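PDB 4N03: ABC-type branched-chain amino acid transport systems periplasmic component-like protein from Thermomonospora curvata, which probably binds fatty acids as the substrate-binding component of an ABC transporter, within the leucine-binding protein family. Local coordinates for residues 21-34 against 325-337. Numbering follows the deposited sequence.
Sequences DGVKQGPGVTDKTI and LEKACANKDLTRE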
ATOM      1  N   ASP A  21      29.507 -18.644 -11.694  1.00 16.56           N
ATOM      2  CA  ASP A  21      29.983 -17.304 -11.868  1.00 16.27           C
ATOM      3  C   ASP A  21      30.595 -16.728 -10.576  1.00 16.10           C
ATOM      4  O   ASP A  21      30.897 -15.547 -10.537  1.00 17.54           O
ATOM      5  CB  ASP A  21      28.858 -16.398 -12.408  1.00 15.22           C
ATOM      6  CG  ASP A  21      27.664 -16.346 -11.500  1.00 14.59           C
ATOM      7  OD1 ASP A  21      27.587 -17.070 -10.462  1.00 15.70           O
ATOM      8  OD2 ASP A  21      26.768 -15.546 -11.854  1.00 15.11           O
ATOM      9  N   GLY A  22      30.753 -17.561  -9.544  1.00 15.22           N
ATOM     10  CA  GLY A  22      31.276 -17.101  -8.241  1.00 15.30           C
ATOM     11  C   GLY A  22      30.285 -16.361  -7.336  1.00 14.30           C
ATOM     12  O   GLY A  22      30.675 -15.842  -6.274  1.00 16.44           O
ATOM     13  N   VAL A  23      29.023 -16.347  -7.705  1.00 14.38           N
ATOM     14  CA  VAL A  23      28.012 -15.658  -6.932  1.00 13.87           C
ATOM     15  C   VAL A  23      27.434 -16.608  -5.897  1.00 13.08           C
ATOM     16  O   VAL A  23      26.982 -17.696  -6.194  1.00 14.64           O
ATOM     17  CB  VAL A  23      26.916 -15.082  -7.860  1.00 13.51           C
ATOM     18  CG1 VAL A  23      25.770 -14.520  -7.040  1.00 14.77           C
ATOM     19  CG2 VAL A  23      27.509 -14.080  -8.834  1.00 15.02           C
ATOM     20  N   LYS A  24      27.446 -16.160  -4.635  1.00 13.37           N
ATOM     21  CA  LYS A  24      26.836 -16.930  -3.567  0.60 13.57           C
ATOM     22  C   LYS A  24      25.318 -16.984  -3.744  1.00 13.02           C
ATOM     23  O   LYS A  24      24.695 -16.005  -4.107  1.00 14.33           O
ATOM     24  CB  LYS A  24      27.180 -16.330  -2.199  0.60 14.97           C
ATOM     25  CG  LYS A  24      28.648 -16.390  -1.811  0.60 18.41           C
ATOM     26  CD  LYS A  24      28.915 -15.560  -0.558  0.60 23.29           C
ATOM     27  CE  LYS A  24      30.383 -15.483  -0.191  0.60 27.74           C
ATOM     28  NZ  LYS A  24      30.597 -14.269   0.639  0.60 33.17           N
ATOM     29  N   GLN A  25      24.757 -18.171  -3.535  1.00 13.58           N
ATOM     30  CA  GLN A  25      23.352 -18.423  -3.814  1.00 12.96           C
ATOM     31  C   GLN A  25      22.599 -18.808  -2.534  1.00 14.86           C
ATOM     32  O   GLN A  25      22.797 -19.877  -2.015  1.00 16.05           O
ATOM     33  CB  GLN A  25      23.231 -19.526  -4.870  1.00 14.58           C
ATOM     34  CG  GLN A  25      23.949 -19.191  -6.188  1.00 14.85           C
ATOM     35  CD  GLN A  25      23.921 -20.269  -7.268  1.00 15.15           C
ATOM     36  OE1 GLN A  25      24.147 -19.927  -8.421  1.00 18.06           O
ATOM     37  NE2 GLN A  25      23.713 -21.499  -6.944  1.00 17.49           N
ATOM     38  N   GLY A  26      21.665 -17.962  -2.123  1.00 14.23           N
ATOM     39  CA  GLY A  26      20.821 -18.276  -0.981  1.00 14.74           C
ATOM     40  C   GLY A  26      19.632 -19.098  -1.375  1.00 14.02           C
ATOM     41  O   GLY A  26      19.527 -19.601  -2.514  1.00 13.77           O
ATOM     42  N   PRO A  27      18.693 -19.262  -0.447  1.00 13.93           N
ATOM     43  CA  PRO A  27      17.440 -19.974  -0.778  1.00 14.68           C
ATOM     44  C   PRO A  27      16.742 -19.374  -1.989  1.00 15.00           C
ATOM     45  O   PRO A  27      16.691 -18.172  -2.152  1.00 14.73           O
ATOM     46  CB  PRO A  27      16.612 -19.839   0.512  1.00 15.87           C
ATOM     47  CG  PRO A  27      17.570 -19.479   1.558  1.00 18.06           C
ATOM     48  CD  PRO A  27      18.695 -18.738   0.927  1.00 15.14           C
ATOM     49  N   GLY A  28      16.204 -20.240  -2.841  1.00 16.02           N
ATOM     50  CA  GLY A  28      15.536 -19.778  -4.016  1.00 16.64           C
ATOM     51  C   GLY A  28      16.447 -19.353  -5.172  1.00 14.96           C
ATOM     52  O   GLY A  28      15.954 -18.987  -6.220  1.00 16.29           O
ATOM     53  N   VAL A  29      17.759 -19.466  -5.012  1.00 14.03           N
ATOM     54  CA  VAL A  29      18.687 -19.036  -6.028  1.00 14.94           C
ATOM     55  C   VAL A  29      19.438 -20.237  -6.538  1.00 14.64           C
ATOM     56  O   VAL A  29      20.005 -20.990  -5.766  1.00 16.72           O
ATOM     57  CB  VAL A  29      19.699 -18.019  -5.505  1.00 13.88           C
ATOM     58  CG1 VAL A  29      20.579 -17.517  -6.638  1.00 14.64           C
ATOM     59  CG2 VAL A  29      18.974 -16.839  -4.900  1.00 13.75           C
ATOM     60  N   THR A  30      19.402 -20.435  -7.850  1.00 15.42           N
ATOM     61  CA  THR A  30      20.205 -21.468  -8.505  1.00 16.50           C
ATOM     62  C   THR A  30      21.119 -20.819  -9.484  1.00 16.45           C
ATOM     63  O   THR A  30      21.172 -19.612  -9.628  1.00 16.20           O
ATOM     64  CB  THR A  30      19.297 -22.483  -9.218  1.00 20.93           C
ATOM     65  OG1 THR A  30      18.602 -21.812 -10.249  1.00 25.04           O
ATOM     66  CG2 THR A  30      18.347 -23.124  -8.238  1.00 23.35           C
ATOM     67  N   ASP A  31      21.839 -21.654 -10.249  1.00 18.17           N
ATOM     68  CA  ASP A  31      22.761 -21.135 -11.263  0.60 18.90           C
ATOM     69  C   ASP A  31      22.072 -20.382 -12.422  1.00 19.89           C
ATOM     70  O   ASP A  31      22.718 -19.578 -13.085  1.00 26.57           O
ATOM     71  CB  ASP A  31      23.731 -22.237 -11.771  0.60 19.45           C
ATOM     72  CG  ASP A  31      23.020 -23.482 -12.301  0.60 25.76           C
ATOM     73  OD1 ASP A  31      21.798 -23.456 -12.511  0.60 30.08           O
ATOM     74  OD2 ASP A  31      23.719 -24.494 -12.561  0.60 33.68           O
ATOM     75  N   LYS A  32      20.773 -20.572 -12.600  1.00 20.73           N
ATOM     76  CA  LYS A  32      20.047 -19.940 -13.726  0.60 22.21           C
ATOM     77  C   LYS A  32      18.806 -19.153 -13.339  1.00 19.00           C
ATOM     78  O   LYS A  32      18.231 -18.484 -14.182  1.00 19.35           O
ATOM     79  CB  LYS A  32      19.652 -20.985 -14.773  0.60 27.04           C
ATOM     80  CG  LYS A  32      20.832 -21.576 -15.527  0.60 31.91           C
ATOM     81  CD  LYS A  32      20.378 -22.659 -16.495  0.60 34.17           C
ATOM     82  CE  LYS A  32      20.348 -24.052 -15.863  0.60 37.54           C
ATOM     83  NZ  LYS A  32      19.069 -24.403 -15.180  0.60 38.93           N
ATOM     84  N   THR A  33      18.423 -19.193 -12.034  1.00 17.57           N
ATOM     85  CA  THR A  33      17.121 -18.657 -11.596  0.60 17.39           C
ATOM     86  C   THR A  33      17.185 -18.029 -10.218  1.00 15.58           C
ATOM     87  O   THR A  33      17.932 -18.473  -9.377  1.00 16.58           O
ATOM     88  CB  THR A  33      16.027 -19.740 -11.514  0.60 18.47           C
ATOM     89  OG1 THR A  33      16.343 -20.723 -10.532  0.60 25.50           O
ATOM     90  CG2 THR A  33      15.881 -20.439 -12.822  0.60 20.15           C
ATOM     91  N   ILE A  34      16.371 -17.001 -10.065  1.00 13.22           N
ATOM     92  CA  ILE A  34      16.113 -16.368  -8.761  1.00 13.36           C
ATOM     93  C   ILE A  34      14.591 -16.453  -8.552  1.00 13.94           C
ATOM     94  O   ILE A  34      13.832 -15.834  -9.299  1.00 14.41           O
ATOM     95  CB  ILE A  34      16.535 -14.907  -8.751  1.00 12.62           C
ATOM     96  CG1 ILE A  34      18.041 -14.763  -8.954  1.00 13.80           C
ATOM     97  CG2 ILE A  34      16.097 -14.232  -7.456  1.00 14.38           C
ATOM     98  CD1 ILE A  34      18.465 -13.399  -9.398  1.00 15.68           C
ATOM     99  N   LEU A 325      18.681  -6.676  -5.995  1.00 12.48           N
ATOM    100  CA  LEU A 325      19.268  -7.874  -6.560  1.00 12.43           C
ATOM    101  C   LEU A 325      20.487  -7.553  -7.433  1.00 13.36           C
ATOM    102  O   LEU A 325      21.479  -8.253  -7.393  1.00 13.75           O
ATOM    103  CB  LEU A 325      18.245  -8.651  -7.403  1.00 12.63           C
ATOM    104  CG  LEU A 325      17.119  -9.379  -6.647  1.00 13.63           C
ATOM    105  CD1 LEU A 325      15.990  -9.754  -7.591  1.00 13.85           C
ATOM    106  CD2 LEU A 325      17.686 -10.615  -5.967  1.00 14.34           C
ATOM    107  N   GLU A 326      20.394  -6.479  -8.196  1.00 14.03           N
ATOM    108  CA  GLU A 326      21.501  -6.078  -9.055  0.70 15.63           C
ATOM    109  C   GLU A 326      22.729  -5.668  -8.235  1.00 14.66           C
ATOM    110  O   GLU A 326      23.871  -6.033  -8.599  1.00 16.90           O
ATOM    111  CB  GLU A 326      21.068  -4.948  -9.970  0.70 17.51           C
ATOM    112  CG  GLU A 326      20.122  -5.394 -11.071  0.70 18.39           C
ATOM    113  CD  GLU A 326      19.587  -4.230 -11.886  0.70 22.78           C
ATOM    114  OE1 GLU A 326      19.636  -3.083 -11.405  0.70 28.51           O
ATOM    115  OE2 GLU A 326      19.132  -4.477 -13.023  0.70 30.27           O
ATOM    116  N   LYS A 327      22.537  -4.943  -7.137  1.00 14.44           N
ATOM    117  CA  LYS A 327      23.663  -4.550  -6.286  0.60 14.07           C
ATOM    118  C   LYS A 327      24.244  -5.782  -5.591  1.00 13.56           C
ATOM    119  O   LYS A 327      25.473  -5.956  -5.478  1.00 15.06           O
ATOM    120  CB  LYS A 327      23.218  -3.513  -5.254  0.60 16.42           C
ATOM    121  CG  LYS A 327      23.034  -2.065  -5.719  0.60 18.84           C
ATOM    122  CD  LYS A 327      22.574  -1.215  -4.534  0.60 23.98           C
ATOM    123  CE  LYS A 327      22.010   0.135  -4.920  0.60 27.58           C
ATOM    124  NZ  LYS A 327      20.586   0.017  -5.302  0.60 28.09           N
ATOM    125  N   ALA A 328      23.378  -6.674  -5.108  1.00 12.58           N
ATOM    126  CA  ALA A 328      23.855  -7.899  -4.484  1.00 13.39           C
ATOM    127  C   ALA A 328      24.639  -8.782  -5.436  1.00 13.75           C
ATOM    128  O   ALA A 328      25.661  -9.356  -5.092  1.00 13.65           O
ATOM    129  CB  ALA A 328      22.689  -8.635  -3.871  1.00 13.48           C
ATOM    130  N   CYS A 329      24.154  -8.904  -6.675  1.00 15.70           N
ATOM    131  CA  CYS A 329      24.850  -9.588  -7.768  1.00 17.85           C
ATOM    132  C   CYS A 329      26.248  -9.051  -7.957  1.00 15.11           C
ATOM    133  O   CYS A 329      27.217  -9.824  -8.103  1.00 17.57           O
ATOM    134  CB  CYS A 329      24.052  -9.363  -9.121  1.00 19.07           C
ATOM    135  SG  CYS A 329      24.959  -9.581 -10.652  1.00 24.28           S
ATOM    136  N   ALA A 330      26.350  -7.737  -8.015  1.00 17.31           N
ATOM    137  CA  ALA A 330      27.639  -7.101  -8.257  1.00 20.29           C
ATOM    138  C   ALA A 330      28.589  -7.397  -7.105  1.00 18.02           C
ATOM    139  O   ALA A 330      29.776  -7.442  -7.315  1.00 20.41           O
ATOM    140  CB  ALA A 330      27.467  -5.609  -8.431  1.00 21.57           C
ATOM    141  N   ASN A 331      28.072  -7.607  -5.889  1.00 16.11           N
ATOM    142  CA  ASN A 331      28.884  -8.053  -4.746  1.00 15.26           C
ATOM    143  C   ASN A 331      29.063  -9.573  -4.691  1.00 13.72           C
ATOM    144  O   ASN A 331      29.551 -10.117  -3.694  1.00 17.28           O
ATOM    145  CB  ASN A 331      28.223  -7.586  -3.462  1.00 16.17           C
ATOM    146  CG  ASN A 331      28.375  -6.112  -3.245  1.00 21.37           C
ATOM    147  OD1 ASN A 331      29.401  -5.509  -3.644  1.00 24.74           O
ATOM    148  ND2 ASN A 331      27.385  -5.504  -2.572  1.00 21.43           N
ATOM    149  N   LYS A 332      28.625 -10.256  -5.750  1.00 14.72           N
ATOM    150  CA  LYS A 332      28.697 -11.702  -5.817  0.70 16.01           C
ATOM    151  C   LYS A 332      28.026 -12.399  -4.644  1.00 14.28           C
ATOM    152  O   LYS A 332      28.493 -13.432  -4.142  1.00 16.37           O
ATOM    153  CB  LYS A 332      30.133 -12.149  -6.031  0.70 19.79           C
ATOM    154  CG  LYS A 332      30.676 -11.666  -7.362  0.70 25.28           C
ATOM    155  CD  LYS A 332      31.744 -12.603  -7.876  0.70 30.33           C
ATOM    156  CE  LYS A 332      32.278 -12.104  -9.196  0.70 30.52           C
ATOM    157  NZ  LYS A 332      31.306 -12.252 -10.314  0.70 30.20           N
ATOM    158  N   ASP A 333      26.872 -11.851  -4.265  1.00 14.12           N
ATOM    159  CA  ASP A 333      26.235 -12.257  -3.008  1.00 13.27           C
ATOM    160  C   ASP A 333      24.731 -12.234  -3.062  1.00 13.24           C
ATOM    161  O   ASP A 333      24.080 -11.340  -2.501  1.00 14.26           O
ATOM    162  CB  ASP A 333      26.779 -11.379  -1.870  1.00 13.43           C
ATOM    163  CG  ASP A 333      26.431 -11.873  -0.493  1.00 15.13           C
ATOM    164  OD1 ASP A 333      25.952 -13.011  -0.329  1.00 17.34           O
ATOM    165  OD2 ASP A 333      26.676 -11.109   0.457  1.00 16.95           O
ATOM    166  N   LEU A 334      24.152 -13.222  -3.750  1.00 12.60           N
ATOM    167  CA  LEU A 334      22.701 -13.399  -3.802  1.00 11.99           C
ATOM    168  C   LEU A 334      22.215 -14.289  -2.663  1.00 12.89           C
ATOM    169  O   LEU A 334      21.495 -15.253  -2.845  1.00 14.64           O
ATOM    170  CB  LEU A 334      22.256 -13.934  -5.175  1.00 12.85           C
ATOM    171  CG  LEU A 334      22.398 -13.006  -6.379  1.00 14.56           C
ATOM    172  CD1 LEU A 334      22.054 -13.745  -7.670  1.00 15.99           C
ATOM    173  CD2 LEU A 334      21.461 -11.837  -6.224  1.00 18.22           C
ATOM    174  N   THR A 335      22.577 -13.886  -1.459  1.00 13.78           N
ATOM    175  CA  THR A 335      22.104 -14.454  -0.200  1.00 13.02           C
ATOM    176  C   THR A 335      21.163 -13.468   0.414  1.00 11.23           C
ATOM    177  O   THR A 335      21.053 -12.323   0.005  1.00 12.26           O
ATOM    178  CB  THR A 335      23.266 -14.748   0.731  1.00 14.47           C
ATOM    179  OG1 THR A 335      23.885 -13.506   1.104  1.00 14.98           O
ATOM    180  CG2 THR A 335      24.263 -15.692   0.092  1.00 16.07           C
ATOM    181  N   ARG A 336      20.469 -13.919   1.460  1.00 11.63           N
ATOM    182  CA  ARG A 336      19.565 -13.014   2.147  1.00 11.85           C
ATOM    183  C   ARG A 336      20.304 -11.848   2.819  1.00 11.02           C
ATOM    184  O   ARG A 336      19.852 -10.726   2.744  1.00 11.63           O
ATOM    185  CB  ARG A 336      18.715 -13.787   3.136  1.00 13.11           C
ATOM    186  CG  ARG A 336      17.716 -14.632   2.339  1.00 13.85           C
ATOM    187  CD  ARG A 336      16.651 -15.179   3.217  1.00 14.05           C
ATOM    188  NE  ARG A 336      15.713 -15.960   2.446  1.00 12.81           N
ATOM    189  CZ  ARG A 336      15.062 -16.986   2.952  1.00 12.84           C
ATOM    190  NH1 ARG A 336      15.212 -17.303   4.252  1.00 14.53           N
ATOM    191  NH2 ARG A 336      14.269 -17.710   2.185  1.00 13.94           N
ATOM    192  N   GLU A 337      21.491 -12.101   3.375  1.00 12.10           N
ATOM    193  CA  GLU A 337      22.315 -11.031   3.934  0.60 13.35           C
ATOM    194  C   GLU A 337      22.756 -10.038   2.839  1.00 11.84           C
ATOM    195  O   GLU A 337      22.670  -8.818   2.953  1.00 12.31           O
ATOM    196  CB  GLU A 337      23.533 -11.630   4.652  0.60 16.66           C
ATOM    197  CG  GLU A 337      24.528 -10.636   5.218  0.60 21.00           C
ATOM    198  CD  GLU A 337      25.709 -11.312   5.896  0.60 28.16           C
ATOM    199  OE1 GLU A 337      26.817 -11.259   5.325  0.60 33.55           O
ATOM    200  OE2 GLU A 337      25.531 -11.891   6.987  0.60 40.25           O
TER
HETATM  201  O   HOH W   1      29.808 -11.604   0.597  1.00 45.18           O
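Lys24 and Gln25 pair in parallel with Asp333 and Leu334: Lys24 N donates nearly straight (171°) to Lys332 O at 3.0 Å, Gly26 N reaches Leu334 O at 2.8 Å, and Leu334 N gives a weak bond, bent to 127°, to Lys24 O. On one face, Leu334 packs obliquely on Val23, whose CG1, anti to the backbone N (chi1 173°), lies 3.8 Å from Leu334 CG; Ile34 CD1 meets Leu334 CD1 at 4.0 Å. On the other, the extended Lys24 chain passes Asp333, and in the conformer given one water accepts from Lys24 NZ and donates weakly to Asp333 OD2. Thr335 OG1 gives its proton to Asp333 OD1 (2.6 Å) and caps helix 336-343. Pro27 CG lies over the centre of the Arg336 guanidinium, 3.7 Å above its plane, and the guanidinium nitrogens donate to Asn97, Val100, Leu101 and Asp122 carbonyls. A leucine in place of Arg336 would probably leave those carbonyls without their donor and Pro27 without its flat partner. The two-strand sheet thus ties the segment preceding strand 33-40 to the link between helices 309-330 and 336-343, beside the Cys71-Cys329 disulfide; helix 309-330 ends there in a Schellman motif with Lys332 at C-prime.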